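Tetraacyldisaccharide 4'-kinase (Aquifex aeolicus, PDB 4ITN) probably transfers the gamma-phosphate of ATP to the 4'-position of a tetraacyldisaccharide 1-phosphate, forming lipid IVA in the last step of lipid IVA biosynthesis. Local coordinates at residues G42-G47 with L153-K158; A59-D64 with K305-I310; C68-G73 with E133-D138; I83-G88 with L103-L108; S214-V219 with D281-Q286. All coordinates share one frame; numbering follows the deposited sequence.

Interaction 1. Residues G42-G47 with L153-K158; sequences GNLSVG and LLLKKK
Gly42 and Leu153 pair as parallel strand neighbours, their CA atoms 5.3 Å apart, and the amide N of Leu154 reaches Gly42 O at 2.8 Å in an almost straight bond (172° at the hydrogen). Beyond Asn43 and Leu154 the direct bonding gives way to a water, which accepts from Leu44 N and donates to Leu154 O, 2.7 Å from each. Leucine methyls close the gap beside it. With CG anti to the backbone N (chi1 -176°), Leu153 swings its CD1 to 3.6 Å from Asn43 CA. Its other methyl, CD2, meets Leu44 CD2, the two side chains running at about a right angle. Leu44 also turns CD1 against Leu155 CD2 at 3.6 Å, so Leu44 spans two leucines of the neighbouring strand. Asn43 crosses Leu154 at a slant, its ND2 3.9 Å from Leu154 CB. At the margin, the CE methylene of Lys156 passes Ser45 OG, whose hydroxyl is bonded to Asp159. Strand 38-43 runs here into a loop whose residues from Ser45 onward are predicted to bind ATP, as expected of a P-loop. Strand 182-185 continues the parallel array beyond strand 150-155, and helix 49-61 covers Asn43 and Leu154 through Lys51 and Phe54.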
# COMPACT_ATOMS: atom_id res chain seq x y z
N GLY A 42 0.23 -6.53 5.58
CA GLY A 42 0.59 -5.47 6.50
C GLY A 42 2.05 -5.45 6.88
O GLY A 42 2.87 -6.15 6.29
N ASN A 43 2.37 -4.66 7.90
CA ASN A 43 3.73 -4.56 8.43
C ASN A 43 3.77 -4.26 9.93
O ASN A 43 2.76 -3.88 10.52
CB ASN A 43 4.53 -3.48 7.70
CG ASN A 43 3.84 -2.98 6.45
OD1 ASN A 43 2.61 -2.96 6.37
ND2 ASN A 43 4.62 -2.56 5.47
N LEU A 44 4.95 -4.42 10.54
CA LEU A 44 5.21 -3.95 11.89
C LEU A 44 5.28 -2.43 12.00
O LEU A 44 4.71 -1.83 12.91
CB LEU A 44 6.48 -4.59 12.44
CG LEU A 44 6.49 -6.11 12.33
CD1 LEU A 44 7.77 -6.70 12.88
CD2 LEU A 44 5.28 -6.71 13.02
N SER A 45 5.99 -1.82 11.06
CA SER A 45 6.11 -0.38 10.95
C SER A 45 4.98 0.13 10.08
O SER A 45 4.22 -0.65 9.52
CB SER A 45 7.46 0.03 10.37
OG SER A 45 7.94 -0.95 9.47
N VAL A 46 4.85 1.45 9.97
CA VAL A 46 3.81 1.99 9.11
C VAL A 46 4.06 1.62 7.65
O VAL A 46 5.15 1.78 7.12
CB VAL A 46 3.72 3.52 9.25
CG1 VAL A 46 2.46 4.03 8.56
CG2 VAL A 46 3.73 3.91 10.72
N GLY A 47 3.00 1.15 7.01
CA GLY A 47 2.98 0.80 5.60
C GLY A 47 3.26 1.99 4.69
O GLY A 47 2.63 3.05 4.82
N LEU A 153 3.08 -10.75 6.01
CA LEU A 153 3.77 -9.67 6.70
C LEU A 153 4.91 -9.18 5.84
O LEU A 153 5.76 -9.97 5.42
CB LEU A 153 4.40 -10.18 8.01
CG LEU A 153 5.07 -9.12 8.89
CD1 LEU A 153 4.05 -8.03 9.21
CD2 LEU A 153 5.65 -9.73 10.22
N LEU A 154 4.94 -7.88 5.61
CA LEU A 154 6.05 -7.27 4.91
C LEU A 154 7.05 -6.78 5.95
O LEU A 154 6.66 -6.25 6.99
CB LEU A 154 5.56 -6.09 4.05
CG LEU A 154 5.09 -6.45 2.63
CD1 LEU A 154 4.05 -7.57 2.63
CD2 LEU A 154 4.53 -5.22 1.94
N LEU A 155 8.34 -7.00 5.68
CA LEU A 155 9.42 -6.54 6.55
C LEU A 155 10.50 -5.92 5.67
O LEU A 155 10.93 -6.54 4.70
CB LEU A 155 10.08 -7.72 7.27
CG LEU A 155 9.54 -8.33 8.55
CD1 LEU A 155 10.52 -9.41 8.98
CD2 LEU A 155 9.38 -7.28 9.66
N LYS A 156 10.95 -4.71 6.01
CA LYS A 156 12.13 -4.15 5.34
C LYS A 156 13.33 -4.29 6.29
O LYS A 156 13.16 -4.58 7.48
CB LYS A 156 11.92 -2.69 4.92
CG LYS A 156 11.58 -1.74 6.07
CD LYS A 156 11.22 -0.34 5.59
CE LYS A 156 10.57 0.46 6.72
NZ LYS A 156 10.09 1.83 6.33
N LYS A 157 14.53 -4.11 5.75
CA LYS A 157 15.76 -4.20 6.53
C LYS A 157 15.70 -3.36 7.81
O LYS A 157 16.10 -3.80 8.89
CB LYS A 157 16.94 -3.77 5.67
CG LYS A 157 18.31 -3.81 6.34
CD LYS A 157 19.34 -3.17 5.44
CE LYS A 157 20.76 -3.48 5.88
NZ LYS A 157 21.74 -2.97 4.88
N LYS A 158 15.20 -2.14 7.67
CA LYS A 158 15.21 -1.15 8.75
C LYS A 158 14.38 -1.60 9.96
O LYS A 158 14.68 -1.24 11.11
CB LYS A 158 14.71 0.20 8.21
CG LYS A 158 14.64 1.33 9.23
CD LYS A 158 14.24 2.65 8.59
CE LYS A 158 13.75 3.67 9.62
NZ LYS A 158 14.70 3.90 10.76
O HOH W 1 7.21 -4.66 9.06

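Interaction 2. Residues A59-D64 with K305-I310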
# COMPACT_ATOMS: atom_id res chain seq x y z
N ALA A 59 -3.26 -8.35 -5.98
CA ALA A 59 -4.60 -8.30 -6.54
C ALA A 59 -4.51 -8.71 -8.00
O ALA A 59 -5.45 -9.24 -8.57
CB ALA A 59 -5.20 -6.91 -6.42
N ASP A 60 -3.35 -8.47 -8.60
CA ASP A 60 -3.18 -8.89 -9.99
C ASP A 60 -2.93 -10.37 -10.13
O ASP A 60 -3.22 -10.94 -11.17
CB ASP A 60 -2.09 -8.08 -10.69
CG ASP A 60 -1.97 -8.45 -12.16
OD1 ASP A 60 -2.77 -7.91 -12.97
OD2 ASP A 60 -1.12 -9.30 -12.50
N LEU A 61 -2.39 -11.02 -9.10
CA LEU A 61 -2.25 -12.48 -9.13
C LEU A 61 -3.62 -13.12 -9.09
O LEU A 61 -3.81 -14.24 -9.53
CB LEU A 61 -1.44 -13.01 -7.94
CG LEU A 61 0.08 -12.79 -7.97
CD1 LEU A 61 0.77 -13.45 -6.77
CD2 LEU A 61 0.65 -13.30 -9.31
N LEU A 62 -4.59 -12.38 -8.55
CA LEU A 62 -5.93 -12.90 -8.35
C LEU A 62 -6.91 -12.42 -9.40
O LEU A 62 -8.10 -12.27 -9.12
CB LEU A 62 -6.42 -12.47 -6.97
CG LEU A 62 -5.72 -13.12 -5.76
CD1 LEU A 62 -5.93 -12.27 -4.51
CD2 LEU A 62 -6.30 -14.50 -5.55
N LYS A 63 -6.43 -12.19 -10.63
CA LYS A 63 -7.25 -11.53 -11.65
C LYS A 63 -8.38 -12.40 -12.19
O LYS A 63 -9.28 -11.92 -12.88
CB LYS A 63 -6.38 -11.01 -12.80
CG LYS A 63 -5.32 -11.99 -13.25
CD LYS A 63 -4.49 -11.42 -14.40
CE LYS A 63 -3.10 -12.04 -14.43
NZ LYS A 63 -2.26 -11.62 -13.26
N ASP A 64 -8.35 -13.68 -11.84
CA ASP A 64 -9.42 -14.59 -12.24
C ASP A 64 -10.47 -14.77 -11.13
O ASP A 64 -11.36 -15.61 -11.23
CB ASP A 64 -8.81 -15.92 -12.69
CG ASP A 64 -7.77 -15.74 -13.81
OD1 ASP A 64 -8.17 -15.38 -14.96
OD2 ASP A 64 -6.56 -15.94 -13.56
N LYS A 305 5.60 -20.25 -5.61
CA LYS A 305 5.30 -20.71 -4.26
C LYS A 305 4.21 -19.84 -3.67
O LYS A 305 3.30 -20.33 -2.99
CB LYS A 305 6.52 -20.63 -3.33
CG LYS A 305 7.71 -21.48 -3.69
CD LYS A 305 7.42 -22.95 -3.50
CE LYS A 305 6.88 -23.27 -2.11
NZ LYS A 305 6.45 -24.71 -2.03
N LEU A 306 4.30 -18.53 -3.90
CA LEU A 306 3.36 -17.62 -3.25
C LEU A 306 1.98 -17.93 -3.78
O LEU A 306 1.02 -18.05 -3.02
CB LEU A 306 3.71 -16.16 -3.51
CG LEU A 306 2.64 -15.22 -2.96
CD1 LEU A 306 2.56 -15.36 -1.44
CD2 LEU A 306 2.92 -13.78 -3.36
N LYS A 307 1.92 -18.13 -5.09
CA LYS A 307 0.66 -18.38 -5.79
C LYS A 307 0.04 -19.69 -5.30
O LYS A 307 -1.18 -19.81 -5.20
CB LYS A 307 0.92 -18.43 -7.30
CG LYS A 307 -0.18 -17.86 -8.20
CD LYS A 307 0.39 -17.63 -9.61
CE LYS A 307 -0.39 -18.37 -10.72
NZ LYS A 307 0.38 -18.48 -12.02
N LYS A 308 0.89 -20.67 -4.99
CA LYS A 308 0.44 -21.95 -4.47
C LYS A 308 -0.19 -21.76 -3.10
O LYS A 308 -1.24 -22.33 -2.81
CB LYS A 308 1.60 -22.95 -4.37
CG LYS A 308 1.21 -24.31 -3.83
CD LYS A 308 2.40 -25.28 -3.79
CE LYS A 308 2.00 -26.62 -3.20
NZ LYS A 308 3.17 -27.53 -3.03
N LEU A 309 0.46 -20.94 -2.27
CA LEU A 309 0.00 -20.65 -0.93
C LEU A 309 -1.35 -19.95 -1.01
O LEU A 309 -2.29 -20.31 -0.31
CB LEU A 309 1.02 -19.71 -0.28
CG LEU A 309 1.30 -19.72 1.21
CD1 LEU A 309 1.36 -21.16 1.74
CD2 LEU A 309 2.63 -19.01 1.41
N ILE A 310 -1.43 -18.96 -1.89
CA ILE A 310 -2.64 -18.17 -2.05
C ILE A 310 -3.86 -19.01 -2.41
O ILE A 310 -4.92 -18.88 -1.80
CB ILE A 310 -2.45 -17.08 -3.12
CG1 ILE A 310 -1.59 -15.95 -2.58
CG2 ILE A 310 -3.80 -16.56 -3.59
CD1 ILE A 310 -1.00 -15.07 -3.66
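Leu61 and Ile310 meet methyl to methyl, CD1 to CD1 at 3.9 Å, with the side chains crossing at about a right angle. All of the close contacts across this pair of segments are apolar. Leu61 CD1 also touches Leu306 CD2 at 4.0 Å, so a single methyl sits against two residues one helical turn apart. Ile310 divides its branches: while CD1 serves Leu61, CG2, anti to the backbone N, turns to Leu62 CD2 at 3.8 Å. Towards the surface the aliphatic part of Lys307 lies near Leu61, CD to CD2 4.3 Å. Polar interactions stay within one segment, where Lys63 NZ and Asp60 OD2 form a salt bridge of 2.7 Å, the ammonium standing above the carboxylate plane. Phe54, Tyr57 and Leu58 extend the same apolar surface towards the start of helix 49-61. This is plain helix-to-helix packing, in which helix 303-311 near the C terminus lies against the last turn of the helix that follows the predicted P-loop.

Interaction 3. Residues C68-G73 with E133-D138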
# COMPACT_ATOMS: atom_id res chain seq x y z
N CYS A 68 -11.96 -7.77 -3.80
CA CYS A 68 -12.25 -6.54 -3.08
C CYS A 68 -11.21 -6.21 -2.02
O CYS A 68 -10.92 -7.00 -1.13
CB CYS A 68 -13.61 -6.62 -2.36
SG CYS A 68 -14.12 -5.05 -1.66
N ILE A 69 -10.66 -5.01 -2.10
CA ILE A 69 -9.68 -4.58 -1.11
C ILE A 69 -10.44 -3.90 0.03
O ILE A 69 -11.30 -3.06 -0.20
CB ILE A 69 -8.67 -3.59 -1.74
CG1 ILE A 69 -7.75 -4.33 -2.74
CG2 ILE A 69 -7.85 -2.89 -0.67
CD1 ILE A 69 -6.85 -3.36 -3.51
N LEU A 70 -10.14 -4.29 1.27
CA LEU A 70 -10.70 -3.61 2.45
C LEU A 70 -9.64 -2.71 3.06
O LEU A 70 -8.69 -3.21 3.65
CB LEU A 70 -11.11 -4.64 3.52
CG LEU A 70 -12.20 -5.61 3.04
CD1 LEU A 70 -12.60 -6.61 4.12
CD2 LEU A 70 -13.40 -4.76 2.61
N SER A 71 -9.79 -1.40 2.89
CA SER A 71 -8.83 -0.46 3.42
C SER A 71 -9.43 0.20 4.66
O SER A 71 -10.64 0.18 4.87
CB SER A 71 -8.49 0.63 2.39
OG SER A 71 -7.95 0.05 1.21
N ARG A 72 -8.57 0.80 5.48
CA ARG A 72 -9.01 1.47 6.70
C ARG A 72 -9.68 2.81 6.42
O ARG A 72 -10.68 3.15 7.04
CB ARG A 72 -7.84 1.69 7.65
CG ARG A 72 -8.26 2.29 8.99
CD ARG A 72 -7.12 2.23 9.99
NE ARG A 72 -7.55 2.63 11.33
CZ ARG A 72 -6.74 2.71 12.38
NH1 ARG A 72 -7.23 3.08 13.56
NH2 ARG A 72 -5.45 2.42 12.26
N GLY A 73 -9.11 3.57 5.50
CA GLY A 73 -9.59 4.92 5.29
C GLY A 73 -8.94 5.91 6.24
O GLY A 73 -9.63 6.66 6.94
N GLU A 133 -15.11 -12.64 -4.31
CA GLU A 133 -14.73 -14.02 -4.01
C GLU A 133 -13.55 -14.07 -3.06
O GLU A 133 -13.23 -15.11 -2.48
CB GLU A 133 -14.40 -14.76 -5.31
CG GLU A 133 -15.61 -14.97 -6.20
CD GLU A 133 -15.27 -15.52 -7.57
OE1 GLU A 133 -14.39 -14.93 -8.26
OE2 GLU A 133 -15.89 -16.53 -7.96
N VAL A 134 -12.87 -12.94 -2.90
CA VAL A 134 -11.74 -12.87 -1.96
C VAL A 134 -11.49 -11.44 -1.52
O VAL A 134 -11.65 -10.52 -2.33
CB VAL A 134 -10.45 -13.47 -2.58
CG1 VAL A 134 -10.09 -12.77 -3.92
CG2 VAL A 134 -9.29 -13.40 -1.59
N PHE A 135 -11.15 -11.25 -0.25
CA PHE A 135 -10.82 -9.94 0.30
C PHE A 135 -9.33 -9.80 0.47
O PHE A 135 -8.64 -10.75 0.84
CB PHE A 135 -11.51 -9.72 1.67
CG PHE A 135 -12.99 -9.47 1.57
CD1 PHE A 135 -13.46 -8.28 1.02
CD2 PHE A 135 -13.91 -10.43 1.98
CE1 PHE A 135 -14.84 -8.04 0.89
CE2 PHE A 135 -15.29 -10.20 1.85
CZ PHE A 135 -15.76 -9.00 1.31
N ILE A 136 -8.81 -8.62 0.19
CA ILE A 136 -7.45 -8.31 0.60
C ILE A 136 -7.54 -7.21 1.65
O ILE A 136 -8.13 -6.16 1.41
CB ILE A 136 -6.59 -7.84 -0.58
CG1 ILE A 136 -6.46 -8.98 -1.62
CG2 ILE A 136 -5.20 -7.41 -0.10
CD1 ILE A 136 -5.93 -8.43 -2.98
N LEU A 137 -6.98 -7.48 2.84
CA LEU A 137 -6.94 -6.44 3.86
C LEU A 137 -5.72 -5.59 3.59
O LEU A 137 -4.59 -6.03 3.74
CB LEU A 137 -6.79 -7.02 5.27
CG LEU A 137 -7.82 -8.03 5.73
CD1 LEU A 137 -7.76 -8.17 7.27
CD2 LEU A 137 -9.19 -7.54 5.28
N ASP A 138 -5.95 -4.34 3.20
CA ASP A 138 -4.87 -3.39 3.10
C ASP A 138 -4.52 -2.99 4.53
O ASP A 138 -5.40 -2.59 5.29
CB ASP A 138 -5.34 -2.18 2.29
CG ASP A 138 -4.31 -1.09 2.20
OD1 ASP A 138 -3.13 -1.34 2.54
OD2 ASP A 138 -4.67 0.03 1.79
O HOH W 2 -5.81 0.54 5.09
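Phe135 and Leu70 both set CG anti to the carbonyl carbon (chi1 -74° and -61°), which brings the ring obliquely against the leucine branches, while Cys68 places SG anti to its backbone N (chi1 -172°), at the ring's edge. Leu70 CG and Phe135 CD1 are 3.6 Å apart. The sulfur lies 5.2 Å from the ring centroid, a sulfur-aromatic contact at the edge, and Leu70 CD1 touches Leu137 CD2 to extend this face. On the other face Ile69 and Ile136 lie against Val55 of helix 49-61. Between the two faces runs a regular parallel ladder: Cys68 N to Val134 O, Ile136 N to Cys68 O, Leu70 N to Ile136 O at 2.7 Å, and Asp138 N to Leu70 O, the last with its donor well above the carbonyl plane. Where the strands end, a water joins Arg72 N to Asp138 O. Ser71 OG gives a weak bond of 3.3 Å to Asp138 OD2, whereas OD1 forms a salt bridge with Lys51 of the predicted ATP site. An apolar strand ending in an aspartate beside the P-loop strand is consistent with a Walker B motif. The carboxylate is thus shared, OD1 with the lysine and OD2 only weakly with Ser71, so the salt bridge probably does most to set its orientation.

Interaction 4. Residues I83-G88 with L103-L108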
# COMPACT_ATOMS: atom_id res chain seq x y z
N ILE A 83 -18.11 2.34 0.00
CA ILE A 83 -17.63 1.74 -1.23
C ILE A 83 -16.91 2.83 -2.03
O ILE A 83 -17.50 3.85 -2.37
CB ILE A 83 -18.76 1.10 -2.06
CG1 ILE A 83 -19.37 -0.08 -1.28
CG2 ILE A 83 -18.23 0.59 -3.41
CD1 ILE A 83 -20.55 -0.76 -1.99
N VAL A 84 -15.62 2.63 -2.28
CA VAL A 84 -14.82 3.64 -2.98
C VAL A 84 -14.83 3.36 -4.48
O VAL A 84 -14.95 4.28 -5.29
CB VAL A 84 -13.36 3.63 -2.45
CG1 VAL A 84 -12.49 4.59 -3.25
CG2 VAL A 84 -13.34 3.98 -0.97
N SER A 85 -14.73 2.08 -4.84
CA SER A 85 -14.59 1.66 -6.22
C SER A 85 -15.30 0.33 -6.45
O SER A 85 -15.15 -0.60 -5.67
CB SER A 85 -13.11 1.50 -6.56
OG SER A 85 -12.93 1.05 -7.89
N GLU A 86 -16.07 0.23 -7.53
CA GLU A 86 -16.73 -1.03 -7.87
C GLU A 86 -16.05 -1.59 -9.11
O GLU A 86 -16.26 -1.11 -10.23
CB GLU A 86 -18.22 -0.78 -8.15
CG GLU A 86 -19.03 -2.04 -8.47
CD GLU A 86 -20.44 -1.71 -8.97
OE1 GLU A 86 -20.65 -0.57 -9.46
OE2 GLU A 86 -21.33 -2.59 -8.89
N TYR A 87 -15.21 -2.60 -8.91
CA TYR A 87 -14.49 -3.24 -10.01
C TYR A 87 -13.89 -2.22 -10.99
O TYR A 87 -14.08 -2.31 -12.19
CB TYR A 87 -15.40 -4.27 -10.68
CG TYR A 87 -15.80 -5.32 -9.66
CD1 TYR A 87 -14.85 -6.18 -9.11
CD2 TYR A 87 -17.11 -5.40 -9.19
CE1 TYR A 87 -15.19 -7.12 -8.14
CE2 TYR A 87 -17.46 -6.35 -8.22
CZ TYR A 87 -16.49 -7.20 -7.70
OH TYR A 87 -16.83 -8.14 -6.74
N GLY A 88 -13.17 -1.24 -10.45
CA GLY A 88 -12.43 -0.28 -11.24
C GLY A 88 -13.09 1.08 -11.32
O GLY A 88 -12.42 2.11 -11.49
N LEU A 103 -5.94 5.80 -4.80
CA LEU A 103 -4.85 5.40 -5.69
C LEU A 103 -4.91 3.92 -6.06
O LEU A 103 -4.77 3.55 -7.24
CB LEU A 103 -3.49 5.77 -5.09
CG LEU A 103 -2.24 5.31 -5.84
CD1 LEU A 103 -2.21 5.90 -7.23
CD2 LEU A 103 -1.00 5.72 -5.07
N MET A 104 -5.13 3.07 -5.07
CA MET A 104 -5.27 1.64 -5.31
C MET A 104 -6.43 1.40 -6.26
O MET A 104 -6.33 0.62 -7.22
CB MET A 104 -5.55 0.91 -4.01
CG MET A 104 -4.55 -0.15 -3.67
SD MET A 104 -4.56 -0.30 -1.91
CE MET A 104 -2.81 -0.53 -1.61
N ALA A 105 -7.53 2.10 -6.00
CA ALA A 105 -8.70 2.00 -6.87
C ALA A 105 -8.34 2.40 -8.31
O ALA A 105 -8.72 1.73 -9.26
CB ALA A 105 -9.81 2.89 -6.33
N LYS A 106 -7.60 3.49 -8.47
CA LYS A 106 -7.24 3.98 -9.80
C LYS A 106 -6.29 3.03 -10.51
O LYS A 106 -6.33 2.90 -11.73
CB LYS A 106 -6.62 5.37 -9.74
CG LYS A 106 -7.58 6.48 -9.32
CD LYS A 106 -8.75 6.63 -10.30
CE LYS A 106 -8.31 7.25 -11.62
NZ LYS A 106 -9.49 7.71 -12.45
N LEU A 107 -5.43 2.36 -9.75
CA LEU A 107 -4.45 1.46 -10.35
C LEU A 107 -4.98 0.05 -10.59
O LEU A 107 -4.36 -0.74 -11.30
CB LEU A 107 -3.16 1.44 -9.52
CG LEU A 107 -2.30 2.68 -9.79
CD1 LEU A 107 -1.09 2.78 -8.87
CD2 LEU A 107 -1.88 2.67 -11.25
N LEU A 108 -6.12 -0.26 -9.99
CA LEU A 108 -6.72 -1.58 -10.13
C LEU A 108 -8.09 -1.48 -10.79
O LEU A 108 -9.10 -1.28 -10.11
CB LEU A 108 -6.82 -2.28 -8.78
CG LEU A 108 -5.50 -2.46 -8.04
CD1 LEU A 108 -5.72 -3.03 -6.65
CD2 LEU A 108 -4.55 -3.34 -8.84
O HOH W 3 -10.68 0.22 -8.54
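Ser85 OG and Ala105 O share a water across the contact, 2.5 Å from the hydroxyl and 2.6 Å from the carbonyl, to which the water donates. Leu108 O stands 2.7 Å from the same water. The serine is aimed there by its first torsion, which puts OG opposite the backbone N (chi1 178°). Its CB packs directly on Ala105 CB at 3.6 Å. The backbones come close here too, with Ser85 CA and Ala105 CA 5.9 Å apart. Val84 adds CG1 to the same methyl from 4.4 Å. Both residues can point at helix 99-107 because they form a classic beta bulge, facing Val113 together on strand 112-115. The chain then turns through Tyr87 and Gly88 into strand 89-90, a tight hairpin in which both residues have positive phi. Gly88, at angles suited to glycine, sets its CA 3.7 Å from Leu108 O, just where the helix has ended. Val113 and Leu90 also touch Ala105, while on other sides of the helix Met104 and Leu107 meet helix 49-61.

Interaction 5. Residues S214-V219 with D281-Q286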
# COMPACT_ATOMS: atom_id res chain seq x y z
N SER A 214 -2.42 10.80 -16.73
CA SER A 214 -3.37 11.39 -15.80
C SER A 214 -4.69 10.65 -15.73
O SER A 214 -5.54 10.97 -14.90
CB SER A 214 -3.62 12.85 -16.17
OG SER A 214 -3.93 12.95 -17.55
N ASP A 215 -4.89 9.69 -16.64
CA ASP A 215 -6.04 8.81 -16.58
C ASP A 215 -5.67 7.51 -15.87
O ASP A 215 -6.46 6.57 -15.80
CB ASP A 215 -6.57 8.50 -17.97
CG ASP A 215 -7.44 9.62 -18.53
OD1 ASP A 215 -7.25 10.79 -18.15
OD2 ASP A 215 -8.32 9.31 -19.37
N PHE A 216 -4.44 7.47 -15.36
CA PHE A 216 -3.91 6.27 -14.72
C PHE A 216 -3.89 5.06 -15.64
O PHE A 216 -4.24 3.95 -15.23
CB PHE A 216 -4.61 5.99 -13.40
CG PHE A 216 -4.12 6.84 -12.28
CD1 PHE A 216 -4.55 8.15 -12.16
CD2 PHE A 216 -3.17 6.36 -11.39
CE1 PHE A 216 -4.07 8.96 -11.14
CE2 PHE A 216 -2.69 7.17 -10.37
CZ PHE A 216 -3.14 8.47 -10.25
N GLU A 217 -3.47 5.28 -16.88
CA GLU A 217 -3.16 4.20 -17.79
C GLU A 217 -1.65 4.17 -17.99
O GLU A 217 -0.98 5.21 -17.90
CB GLU A 217 -3.85 4.41 -19.13
CG GLU A 217 -5.36 4.43 -19.03
CD GLU A 217 -6.00 5.18 -20.18
OE1 GLU A 217 -5.30 5.97 -20.85
OE2 GLU A 217 -7.22 4.98 -20.40
N GLU A 218 -1.12 2.98 -18.27
CA GLU A 218 0.30 2.84 -18.56
C GLU A 218 0.63 3.38 -19.94
O GLU A 218 -0.05 3.07 -20.93
CB GLU A 218 0.73 1.38 -18.43
CG GLU A 218 0.54 0.82 -17.03
CD GLU A 218 1.05 -0.60 -16.89
OE1 GLU A 218 1.57 -1.16 -17.89
OE2 GLU A 218 0.94 -1.16 -15.77
N VAL A 219 1.66 4.22 -19.99
CA VAL A 219 2.21 4.69 -21.24
C VAL A 219 3.71 4.46 -21.18
O VAL A 219 4.30 4.52 -20.09
CB VAL A 219 1.94 6.20 -21.49
CG1 VAL A 219 0.46 6.45 -21.75
CG2 VAL A 219 2.43 7.04 -20.32
N ASP A 281 0.22 12.60 -5.90
CA ASP A 281 -0.04 13.97 -6.37
C ASP A 281 -0.83 13.92 -7.68
O ASP A 281 -1.71 14.75 -7.91
CB ASP A 281 1.28 14.73 -6.59
CG ASP A 281 2.10 14.87 -5.32
OD1 ASP A 281 1.58 15.39 -4.31
OD2 ASP A 281 3.29 14.46 -5.34
N LEU A 282 -0.50 12.95 -8.53
CA LEU A 282 -1.17 12.77 -9.82
C LEU A 282 -2.69 12.68 -9.68
O LEU A 282 -3.44 13.14 -10.55
CB LEU A 282 -0.65 11.51 -10.52
CG LEU A 282 -1.01 11.37 -12.00
CD1 LEU A 282 -0.37 12.49 -12.82
CD2 LEU A 282 -0.58 10.03 -12.54
N ILE A 283 -3.13 12.07 -8.58
CA ILE A 283 -4.53 12.02 -8.19
C ILE A 283 -5.22 13.37 -8.36
O ILE A 283 -6.35 13.45 -8.86
CB ILE A 283 -4.62 11.65 -6.71
CG1 ILE A 283 -4.05 10.25 -6.48
CG2 ILE A 283 -6.03 11.74 -6.23
CD1 ILE A 283 -4.68 9.19 -7.33
N LYS A 284 -4.53 14.43 -7.95
CA LYS A 284 -5.12 15.77 -7.94
C LYS A 284 -5.03 16.43 -9.31
O LYS A 284 -5.62 17.48 -9.52
CB LYS A 284 -4.40 16.65 -6.91
CG LYS A 284 -3.78 15.88 -5.75
CD LYS A 284 -4.81 15.48 -4.71
CE LYS A 284 -4.14 14.75 -3.55
NZ LYS A 284 -5.05 14.61 -2.38
N LEU A 285 -4.28 15.83 -10.22
CA LEU A 285 -3.99 16.46 -11.50
C LEU A 285 -4.58 15.73 -12.69
O LEU A 285 -4.08 15.86 -13.82
CB LEU A 285 -2.48 16.63 -11.68
CG LEU A 285 -1.84 17.59 -10.69
CD1 LEU A 285 -0.39 17.75 -11.03
CD2 LEU A 285 -2.55 18.93 -10.73
N GLN A 286 -5.64 14.97 -12.46
CA GLN A 286 -6.35 14.32 -13.55
C GLN A 286 -7.04 15.42 -14.33
O GLN A 286 -7.59 16.36 -13.75
CB GLN A 286 -7.38 13.32 -13.02
CG GLN A 286 -6.80 12.30 -12.05
CD GLN A 286 -7.86 11.40 -11.46
OE1 GLN A 286 -8.46 10.59 -12.16
NE2 GLN A 286 -8.12 11.56 -10.16
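Phe216 offers one ring face to Leu282, whose CD2 stands 3.7 Å above the ring plane, offset toward the rim, in a CH-pi contact 23° off the ring normal. The opposite face is covered by Lys106 of helix 99-107 through its CB, so the ring is sandwiched between two parts of the protein. At the edge, near the ring plane, come Gln286 CG and the backbone N of Ile283. Ile283 CD1 approaches obliquely, 3.4 Å from Phe216 CZ. The ring reaches this pocket from a backbone in the left-handed helical region (phi 58°, psi 43°). That bend belongs to the turn linking strand 201-212 to the antiparallel strand 218-219, in which Asn213 OD1 accepts from Asp215 N, an Asx turn, and also from Glu217 N. Facing it, the chain leaves helix 279-282 and folds back, and the amide of Gln286 secures that bend: its NE2 donates to Ile283 O at 2.9 Å, lying in the carbonyl plane on a lone pair. Tyr102 and Lys106 bind the same amide, through NE2 and OE1, and so probably hold its rotation. Gln286 CG in turn rests 3.4 Å from Ser214 O, and Ser214 CB lies 3.8 Å from Leu285 O.

From the N terminus, interaction 1 opens at residues 42-47 and closes at 153-158, joining the strand before the predicted P-loop to its neighbour. Interaction 2 starts later, at 59-64, and closes near the C terminus, so the two cross. Interaction 3 is nested inside both, pairing adjacent parallel strands, and interaction 4 is nested in turn within interaction 3, setting helix 99-107 against a hairpin. Interaction 5 follows interactions 1, 3 and 4 in series, inside the long loop of interaction 2. Ala59 and Leu62 carry interaction 2 onto Ile136 of interaction 3, Leu108 links interactions 3 and 4 through Ile69, and Phe216 joins interaction 5 to interaction 4 by packing on helix 99-107.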